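Local coordinates for protein BIS(5'-nucleosyl)-tetraphosphatase (Diadenosine tetraphosphatase), putative (Plasmodium falciparum, PDB 5CFJ) that probably hydrolyses diadenosine tetraphosphate (Ap4A) asymmetrically, as a Nudix-family enzyme of the malaria parasite, at residues Phe30-Leu35 with Asp138-Ala143; Asp118-Gly123 with Asp128-Pro133. All coordinates share one frame; numbering follows the deposited sequence. Where two conformers were deposited one is given.

Contact 1: residues Phe30-Leu35 with Asp138-Ala143; sequences FEFLFL and DLLKEA
Phe32, midway along the strand, meets Leu140 and Ala143 of the helix, and two residues further on Phe34 adds its ring to the same leucine. Phe32 has CG anti to its own carbonyl carbon (chi1 -59°), which directs the ring to the helix, where it and the leucine chain slide past each other in opposite directions. One methyl, Leu140 CD2, lies over a face of the Phe32 ring, 4.0 Å from the ring centroid and 16° off the ring normal, a CH-pi contact. The methyl sits somewhat toward the rim, on the side of CG, with Phe32 CG 3.8 Å from Leu140 CD2. At the far end of the same ring, Phe32 CE2 comes within 4.0 Å of Ala143 CB, which approaches obliquely from one helical turn further along. The intervening Leu33 turns to Trp121, on the other side of the sheet. Phe34 comes at the leucine head-on and offers the edge of its ring, with Phe34 CE2 3.9 Å from Leu140 CD2. Its CZ also meets both methyls of the fork. Leu140 CD2 thus touches two aromatic rings at once, one through a face and the other near the ring plane. Strand 30-35 and helix 138-143 run at 139° to each other, with their axes 10.1 Å apart at closest approach. This is the packing of the C-terminal helix of a Nudix alpha/beta/alpha sandwich on its central sheet; Leu12 of strand 6-16 touches both Phe32 and Leu140. No hydrogen bond or salt bridge crosses the interface, and all four touching residues are buried, so helix and sheet are joined here by shape fit and dispersion, with one methyl packed against both rings.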
ATOM      1  N   PHE A  30      10.442  -6.166   7.649  1.00 20.50           N
ATOM      2  CA  PHE A  30       9.179  -6.347   6.954  1.00 16.88           C
ATOM      3  C   PHE A  30       9.302  -5.937   5.510  1.00 15.76           C
ATOM      4  O   PHE A  30      10.188  -5.175   5.144  1.00 18.44           O
ATOM      5  CB  PHE A  30       8.080  -5.544   7.640  1.00 19.35           C
ATOM      6  CG  PHE A  30       7.804  -6.002   9.028  1.00 19.70           C
ATOM      7  CD1 PHE A  30       6.855  -6.972   9.270  1.00 20.60           C
ATOM      8  CD2 PHE A  30       8.535  -5.501  10.089  1.00 20.38           C
ATOM      9  CE1 PHE A  30       6.622  -7.416  10.563  1.00 23.29           C
ATOM     10  CE2 PHE A  30       8.309  -5.941  11.375  1.00 24.55           C
ATOM     11  CZ  PHE A  30       7.353  -6.901  11.609  1.00 24.33           C
ATOM     12  N   GLU A  31       8.408  -6.463   4.688  1.00 13.99           N
ATOM     13  CA  GLU A  31       8.282  -6.041   3.306  1.00 13.42           C
ATOM     14  C   GLU A  31       6.861  -5.562   3.079  1.00 12.08           C
ATOM     15  O   GLU A  31       5.945  -5.993   3.771  1.00 13.08           O
ATOM     16  CB  GLU A  31       8.605  -7.188   2.341  1.00 16.58           C
ATOM     17  CG  GLU A  31      10.050  -7.619   2.352  1.00 18.08           C
ATOM     18  CD  GLU A  31      10.285  -8.950   1.652  1.00 18.67           C
ATOM     19  OE1 GLU A  31       9.382  -9.821   1.648  1.00 18.45           O
ATOM     20  OE2 GLU A  31      11.394  -9.137   1.110  1.00 23.21           O
ATOM     21  N   PHE A  32       6.684  -4.715   2.074  1.00 12.00           N
ATOM     22  CA  PHE A  32       5.418  -4.083   1.778  1.00 11.40           C
ATOM     23  C   PHE A  32       5.074  -4.322   0.321  1.00 11.64           C
ATOM     24  O   PHE A  32       5.939  -4.187  -0.553  1.00 12.80           O
ATOM     25  CB  PHE A  32       5.491  -2.581   2.060  1.00 12.63           C
ATOM     26  CG  PHE A  32       5.834  -2.255   3.483  1.00 11.59           C
ATOM     27  CD1 PHE A  32       7.159  -2.145   3.890  1.00 12.63           C
ATOM     28  CD2 PHE A  32       4.828  -2.072   4.420  1.00 12.99           C
ATOM     29  CE1 PHE A  32       7.470  -1.864   5.209  1.00 14.20           C
ATOM     30  CE2 PHE A  32       5.130  -1.776   5.732  1.00 13.46           C
ATOM     31  CZ  PHE A  32       6.452  -1.669   6.129  1.00 15.04           C
ATOM     32  N   LEU A  33       3.814  -4.638   0.044  1.00 11.05           N
ATOM     33  CA  LEU A  33       3.416  -4.938  -1.326  1.00 11.79           C
ATOM     34  C   LEU A  33       3.206  -3.664  -2.126  1.00 11.86           C
ATOM     35  O   LEU A  33       2.304  -2.882  -1.839  1.00 13.12           O
ATOM     36  CB  LEU A  33       2.145  -5.788  -1.346  1.00 12.46           C
ATOM     37  CG  LEU A  33       1.608  -6.160  -2.729  1.00 12.69           C
ATOM     38  CD1 LEU A  33       2.642  -6.972  -3.505  1.00 14.86           C
ATOM     39  CD2 LEU A  33       0.295  -6.937  -2.610  1.00 13.99           C
ATOM     40  N   PHE A  34       4.042  -3.473  -3.142  1.00 11.90           N
ATOM     41  CA  PHE A  34       3.942  -2.321  -4.027  1.00 12.15           C
ATOM     42  C   PHE A  34       3.597  -2.768  -5.439  1.00 11.94           C
ATOM     43  O   PHE A  34       4.076  -3.797  -5.911  1.00 13.00           O
ATOM     44  CB  PHE A  34       5.235  -1.494  -3.997  1.00 12.97           C
ATOM     45  CG  PHE A  34       5.245  -0.462  -2.915  1.00 12.40           C
ATOM     46  CD1 PHE A  34       5.248   0.880  -3.239  1.00 12.99           C
ATOM     47  CD2 PHE A  34       5.198  -0.824  -1.573  1.00 13.24           C
ATOM     48  CE1 PHE A  34       5.220   1.846  -2.259  1.00 13.02           C
ATOM     49  CE2 PHE A  34       5.176   0.140  -0.590  1.00 13.40           C
ATOM     50  CZ  PHE A  34       5.182   1.480  -0.931  1.00 12.97           C
ATOM     51  N   LEU A  35       2.747  -1.977  -6.084  1.00 12.47           N
ATOM     52  CA  LEU A  35       2.202  -2.295  -7.394  1.00 12.14           C
ATOM     53  C   LEU A  35       2.638  -1.232  -8.393  1.00 13.20           C
ATOM     54  O   LEU A  35       2.567  -0.031  -8.095  1.00 13.87           O
ATOM     55  CB  LEU A  35       0.677  -2.359  -7.331  1.00 13.69           C
ATOM     56  CG  LEU A  35       0.073  -3.165  -6.184  1.00 13.28           C
ATOM     57  CD1 LEU A  35      -1.446  -3.081  -6.248  1.00 14.58           C
ATOM     58  CD2 LEU A  35       0.511  -4.612  -6.228  1.00 14.19           C
ATOM     59  N   ASP A 138       8.661   7.590   3.950  1.00 14.46           N
ATOM     60  CA  ASP A 138       8.550   7.843   5.366  1.00 14.38           C
ATOM     61  C   ASP A 138       7.431   7.006   5.968  1.00 14.39           C
ATOM     62  O   ASP A 138       7.576   6.506   7.082  1.00 15.84           O
ATOM     63  CB  ASP A 138       8.323   9.326   5.639  1.00 16.04           C
ATOM     64  CG  ASP A 138       9.533  10.163   5.290  1.00 16.80           C
ATOM     65  OD1 ASP A 138      10.617   9.578   5.082  1.00 17.56           O
ATOM     66  OD2 ASP A 138       9.407  11.398   5.224  1.00 19.11           O
ATOM     67  N   LEU A 139       6.330   6.825   5.231  1.00 14.34           N
ATOM     68  CA  LEU A 139       5.277   5.917   5.668  1.00 14.57           C
ATOM     69  C   LEU A 139       5.852   4.540   5.960  1.00 13.28           C
ATOM     70  O   LEU A 139       5.525   3.933   6.988  1.00 13.77           O
ATOM     71  CB  LEU A 139       4.188   5.820   4.605  1.00 15.09           C
ATOM     72  CG  LEU A 139       3.082   4.791   4.844  1.00 16.46           C
ATOM     73  CD1 LEU A 139       2.211   5.173   6.040  1.00 21.02           C
ATOM     74  CD2 LEU A 139       2.233   4.634   3.590  1.00 19.61           C
ATOM     75  N   LEU A 140       6.690   4.027   5.059  1.00 13.00           N
ATOM     76  CA  LEU A 140       7.230   2.682   5.297  1.00 13.55           C
ATOM     77  C   LEU A 140       8.097   2.635   6.553  1.00 13.99           C
ATOM     78  O   LEU A 140       8.004   1.686   7.374  1.00 14.32           O
ATOM     79  CB  LEU A 140       8.037   2.183   4.104  1.00 14.39           C
ATOM     80  CG  LEU A 140       7.277   2.159   2.780  1.00 13.12           C
ATOM     81  CD1 LEU A 140       8.101   1.430   1.723  1.00 14.44           C
ATOM     82  CD2 LEU A 140       5.908   1.527   2.943  1.00 14.44           C
ATOM     83  N   LYS A 141       8.945   3.646   6.734  1.00 15.18           N
ATOM     84  CA  LYS A 141       9.788   3.649   7.934  0.55 15.61           C
ATOM     85  C   LYS A 141       8.968   3.739   9.226  1.00 16.07           C
ATOM     86  O   LYS A 141       9.237   3.038  10.215  1.00 17.30           O
ATOM     87  CB  LYS A 141      10.795   4.794   7.880  0.55 17.18           C
ATOM     88  CG  LYS A 141      11.903   4.583   6.874  0.55 23.02           C
ATOM     89  CD  LYS A 141      12.958   5.665   7.005  0.55 21.58           C
ATOM     90  CE  LYS A 141      13.515   5.717   8.418  0.55 19.25           C
ATOM     91  NZ  LYS A 141      14.270   4.481   8.765  0.55 46.38           N
ATOM     92  N   GLU A 142       7.959   4.596   9.223  1.00 15.54           N
ATOM     93  CA  GLU A 142       7.121   4.767  10.402  1.00 15.95           C
ATOM     94  C   GLU A 142       6.274   3.516  10.692  1.00 15.20           C
ATOM     95  O   GLU A 142       6.094   3.133  11.860  1.00 15.80           O
ATOM     96  CB  GLU A 142       6.265   6.026  10.235  1.00 18.08           C
ATOM     97  CG  GLU A 142       7.158   7.275  10.131  1.00 21.68           C
ATOM     98  CD  GLU A 142       6.417   8.581   9.872  1.00 25.92           C
ATOM     99  OE1 GLU A 142       5.172   8.585   9.842  1.00 27.70           O
ATOM    100  OE2 GLU A 142       7.096   9.620   9.695  1.00 28.59           O
ATOM    101  N   ALA A 143       5.811   2.845   9.640  1.00 14.08           N
ATOM    102  CA  ALA A 143       5.093   1.593   9.819  1.00 14.14           C
ATOM    103  C   ALA A 143       6.009   0.546  10.440  1.00 14.45           C
ATOM    104  O   ALA A 143       5.593  -0.205  11.323  1.00 14.83           O
ATOM    105  CB  ALA A 143       4.524   1.098   8.493  1.00 14.33           C
TER

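Contact 2: residues Asp118-Gly123 with Asp128-Pro133; sequences DYKWIG and DTYNLP
Lys120 NZ, in one of the two modelled conformers of the residue, is gripped by two groups of its own strand: it forms a salt bridge of 2.6 Å to Asp118 OD2 and a longer hydrogen bond of 3.2 Å to Tyr119 O. The second bond does not follow a lone pair, since the ammonium nitrogen stands above the carbonyl plane, 51° out of it. In this conformer, bends at chi2 and chi4 fold the lysine chain back toward Asp118, carrying its charge away from segment 128-133 and presenting its methylenes to Tyr130 instead. The two side chains cross at about a right angle, with Lys120 CG 3.5 Å from Tyr130 OH. Beside this, Ile122 gives its branch methyl to the tyrosine: CG2 lies over one face of the ring, 3.8 Å from the Tyr130 centroid and 17° off the normal, a CH-pi contact displaced toward CE1. Its other branch, CG1, lies between the backbone N and the carbonyl carbon (chi1 66°) and carries CD1 to meet Leu132 CD1 tip to tip at 4.2 Å. A type I turn, Asp128 to Asn131, closed by Asn131 N to Asp128 O at 3.0 Å, folds the loop so that Tyr130 and Leu132 both face the strand. Trp44 meets the Tyr130 ring edge-to-face. The contact packs the connection from strand 116-122 to helix 134-147 back onto the strand it has just left. No hydrogen bond crosses between strand and loop; they meet through methyls, lysine methylenes and the tyrosine ring with its hydroxyl.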
ATOM      1  N   ASP A 118       3.083  -4.953 -12.722  1.00 16.04           N
ATOM      2  CA  ASP A 118       4.052  -5.691 -11.924  1.00 16.53           C
ATOM      3  C   ASP A 118       3.794  -5.436 -10.448  1.00 14.38           C
ATOM      4  O   ASP A 118       3.081  -4.499 -10.094  1.00 14.68           O
ATOM      5  CB  ASP A 118       5.473  -5.268 -12.304  1.00 19.87           C
ATOM      6  CG  ASP A 118       6.526  -6.295 -11.926  1.00 22.02           C
ATOM      7  OD1 ASP A 118       6.175  -7.415 -11.495  1.00 21.93           O
ATOM      8  OD2 ASP A 118       7.726  -5.975 -12.074  1.00 25.78           O
ATOM      9  N   TYR A 119       4.362  -6.274  -9.587  1.00 14.26           N
ATOM     10  CA  TYR A 119       4.316  -6.040  -8.148  1.00 14.64           C
ATOM     11  C   TYR A 119       5.625  -6.489  -7.552  1.00 14.53           C
ATOM     12  O   TYR A 119       6.308  -7.346  -8.110  1.00 16.47           O
ATOM     13  CB  TYR A 119       3.159  -6.787  -7.483  1.00 14.33           C
ATOM     14  CG  TYR A 119       3.308  -8.293  -7.496  1.00 15.34           C
ATOM     15  CD1 TYR A 119       3.966  -8.965  -6.465  1.00 18.03           C
ATOM     16  CD2 TYR A 119       2.797  -9.044  -8.545  1.00 16.76           C
ATOM     17  CE1 TYR A 119       4.104 -10.350  -6.492  1.00 20.14           C
ATOM     18  CE2 TYR A 119       2.929 -10.419  -8.580  1.00 20.02           C
ATOM     19  CZ  TYR A 119       3.586 -11.067  -7.560  1.00 20.53           C
ATOM     20  OH  TYR A 119       3.704 -12.439  -7.605  1.00 23.46           O
ATOM     21  N   LYS A 120       5.959  -5.920  -6.407  1.00 13.92           N
ATOM     22  CA  LYS A 120       7.165  -6.275  -5.678  0.55 13.12           C
ATOM     23  C   LYS A 120       6.912  -6.104  -4.198  1.00 13.66           C
ATOM     24  O   LYS A 120       6.310  -5.113  -3.792  1.00 13.58           O
ATOM     25  CB  LYS A 120       8.351  -5.393  -6.086  0.55 13.84           C
ATOM     26  CG  LYS A 120       8.929  -5.674  -7.456  0.55124.44           C
ATOM     27  CD  LYS A 120       9.455  -7.093  -7.558  0.55 83.80           C
ATOM     28  CE  LYS A 120       9.919  -7.377  -8.970  0.55 46.03           C
ATOM     29  NZ  LYS A 120       8.917  -6.874  -9.944  0.55 27.58           N
ATOM     30  N   TRP A 121       7.386  -7.052  -3.403  1.00 13.78           N
ATOM     31  CA  TRP A 121       7.397  -6.908  -1.963  1.00 14.33           C
ATOM     32  C   TRP A 121       8.705  -6.211  -1.627  1.00 15.00           C
ATOM     33  O   TRP A 121       9.773  -6.806  -1.778  1.00 16.85           O
ATOM     34  CB  TRP A 121       7.310  -8.259  -1.289  1.00 15.15           C
ATOM     35  CG  TRP A 121       5.960  -8.889  -1.352  1.00 14.02           C
ATOM     36  CD1 TRP A 121       5.511  -9.809  -2.263  1.00 15.45           C
ATOM     37  CD2 TRP A 121       4.888  -8.677  -0.432  1.00 12.61           C
ATOM     38  NE1 TRP A 121       4.217 -10.169  -1.971  1.00 15.13           N
ATOM     39  CE2 TRP A 121       3.812  -9.496  -0.850  1.00 14.07           C
ATOM     40  CE3 TRP A 121       4.735  -7.880   0.709  1.00 12.75           C
ATOM     41  CZ2 TRP A 121       2.599  -9.541  -0.161  1.00 13.78           C
ATOM     42  CZ3 TRP A 121       3.530  -7.924   1.388  1.00 13.46           C
ATOM     43  CH2 TRP A 121       2.477  -8.754   0.952  1.00 13.42           C
ATOM     44  N   ILE A 122       8.644  -4.951  -1.211  1.00 14.20           N
ATOM     45  CA  ILE A 122       9.859  -4.166  -0.987  1.00 14.75           C
ATOM     46  C   ILE A 122      10.064  -3.794   0.480  1.00 15.06           C
ATOM     47  O   ILE A 122       9.118  -3.584   1.241  1.00 15.11           O
ATOM     48  CB  ILE A 122       9.867  -2.875  -1.849  1.00 16.65           C
ATOM     49  CG1 ILE A 122       8.756  -1.908  -1.428  1.00 15.51           C
ATOM     50  CG2 ILE A 122       9.780  -3.232  -3.338  1.00 18.68           C
ATOM     51  CD1 ILE A 122       8.884  -0.534  -2.061  1.00 17.57           C
ATOM     52  N   GLY A 123      11.325  -3.734   0.879  1.00 15.47           N
ATOM     53  CA  GLY A 123      11.655  -3.235   2.194  1.00 16.24           C
ATOM     54  C   GLY A 123      11.710  -1.721   2.176  1.00 14.71           C
ATOM     55  O   GLY A 123      11.854  -1.093   1.113  1.00 15.80           O
ATOM     56  N   ASP A 128      14.153   4.479  -2.248  1.00 16.47           N
ATOM     57  CA  ASP A 128      14.814   5.299  -3.265  1.00 17.56           C
ATOM     58  C   ASP A 128      14.957   4.563  -4.603  1.00 17.42           C
ATOM     59  O   ASP A 128      14.769   5.145  -5.671  1.00 18.47           O
ATOM     60  CB  ASP A 128      16.179   5.758  -2.770  1.00 22.22           C
ATOM     61  CG  ASP A 128      16.071   6.716  -1.607  1.00 29.31           C
ATOM     62  OD1 ASP A 128      15.166   7.576  -1.641  1.00 31.01           O
ATOM     63  OD2 ASP A 128      16.872   6.596  -0.659  1.00 33.13           O
ATOM     64  N   THR A 129      15.259   3.273  -4.531  1.00 17.64           N
ATOM     65  CA  THR A 129      15.397   2.442  -5.719  1.00 17.92           C
ATOM     66  C   THR A 129      14.096   2.426  -6.514  1.00 18.02           C
ATOM     67  O   THR A 129      14.105   2.429  -7.744  1.00 19.22           O
ATOM     68  CB  THR A 129      15.805   1.007  -5.324  1.00 17.38           C
ATOM     69  OG1 THR A 129      17.065   1.052  -4.644  1.00 18.69           O
ATOM     70  CG2 THR A 129      15.919   0.102  -6.543  1.00 18.57           C
ATOM     71  N   TYR A 130      12.972   2.428  -5.802  1.00 15.92           N
ATOM     72  CA  TYR A 130      11.666   2.381  -6.451  1.00 16.36           C
ATOM     73  C   TYR A 130      11.086   3.774  -6.666  1.00 17.06           C
ATOM     74  O   TYR A 130       9.926   3.919  -7.048  1.00 18.78           O
ATOM     75  CB  TYR A 130      10.716   1.487  -5.645  1.00 17.12           C
ATOM     76  CG  TYR A 130      11.007   0.036  -5.941  1.00 16.52           C
ATOM     77  CD1 TYR A 130      12.070  -0.616  -5.333  1.00 16.64           C
ATOM     78  CD2 TYR A 130      10.271  -0.658  -6.888  1.00 16.96           C
ATOM     79  CE1 TYR A 130      12.371  -1.932  -5.635  1.00 17.74           C
ATOM     80  CE2 TYR A 130      10.554  -1.966  -7.194  1.00 18.00           C
ATOM     81  CZ  TYR A 130      11.608  -2.601  -6.569  1.00 17.97           C
ATOM     82  OH  TYR A 130      11.888  -3.911  -6.876  1.00 22.11           O
ATOM     83  N   ASN A 131      11.929   4.787  -6.458  1.00 18.35           N
ATOM     84  CA  ASN A 131      11.580   6.188  -6.698  1.00 20.27           C
ATOM     85  C   ASN A 131      10.319   6.644  -5.967  1.00 17.34           C
ATOM     86  O   ASN A 131       9.525   7.427  -6.486  1.00 19.22           O
ATOM     87  CB  ASN A 131      11.445   6.436  -8.200  1.00 25.77           C
ATOM     88  CG  ASN A 131      12.743   6.175  -8.941  1.00 33.71           C
ATOM     89  OD1 ASN A 131      12.793   5.365  -9.865  1.00 37.80           O
ATOM     90  ND2 ASN A 131      13.807   6.850  -8.522  1.00 35.52           N
ATOM     91  N   LEU A 132      10.154   6.168  -4.743  1.00 16.21           N
ATOM     92  CA  LEU A 132       9.034   6.615  -3.930  1.00 15.40           C
ATOM     93  C   LEU A 132       9.207   8.058  -3.505  1.00 15.74           C
ATOM     94  O   LEU A 132      10.320   8.475  -3.181  1.00 17.42           O
ATOM     95  CB  LEU A 132       8.890   5.759  -2.677  1.00 14.98           C
ATOM     96  CG  LEU A 132       8.765   4.249  -2.883  1.00 15.79           C
ATOM     97  CD1 LEU A 132       8.401   3.585  -1.559  1.00 16.88           C
ATOM     98  CD2 LEU A 132       7.761   3.899  -3.974  1.00 17.80           C
ATOM     99  N   PRO A 133       8.105   8.821  -3.485  1.00 15.69           N
ATOM    100  CA  PRO A 133       8.174  10.156  -2.885  1.00 16.87           C
ATOM    101  C   PRO A 133       8.431  10.063  -1.382  1.00 15.05           C
ATOM    102  O   PRO A 133       8.193   9.008  -0.774  1.00 15.57           O
ATOM    103  CB  PRO A 133       6.793  10.750  -3.176  1.00 19.41           C
ATOM    104  CG  PRO A 133       5.907   9.573  -3.332  1.00 19.32           C
ATOM    105  CD  PRO A 133       6.749   8.504  -3.970  1.00 17.05           C
TER

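How the contacts relate
Contact 1 is wholly buried, whereas contact 2 lies farther from the chain centre and is only partly buried, with a sulfate ion close to Tyr130. Strands 30-37 and 116-122 are antiparallel neighbours, tied by the probable bonds Phe32 N to Ile122 O and Phe34 N to Lys120 O. Contact 1 brings helix 134-147 onto strand 30-37; contact 2 brings the loop leading into that helix onto strand 116-122. Phe34 joins the two, since it touches both Ile122 and Leu132 as well as the helix. Each contact sets a methyl over an aromatic face, and neither has a salt bridge between its segments: in contact 2 one lies within the strand, while those of contact 1 go to outside partners.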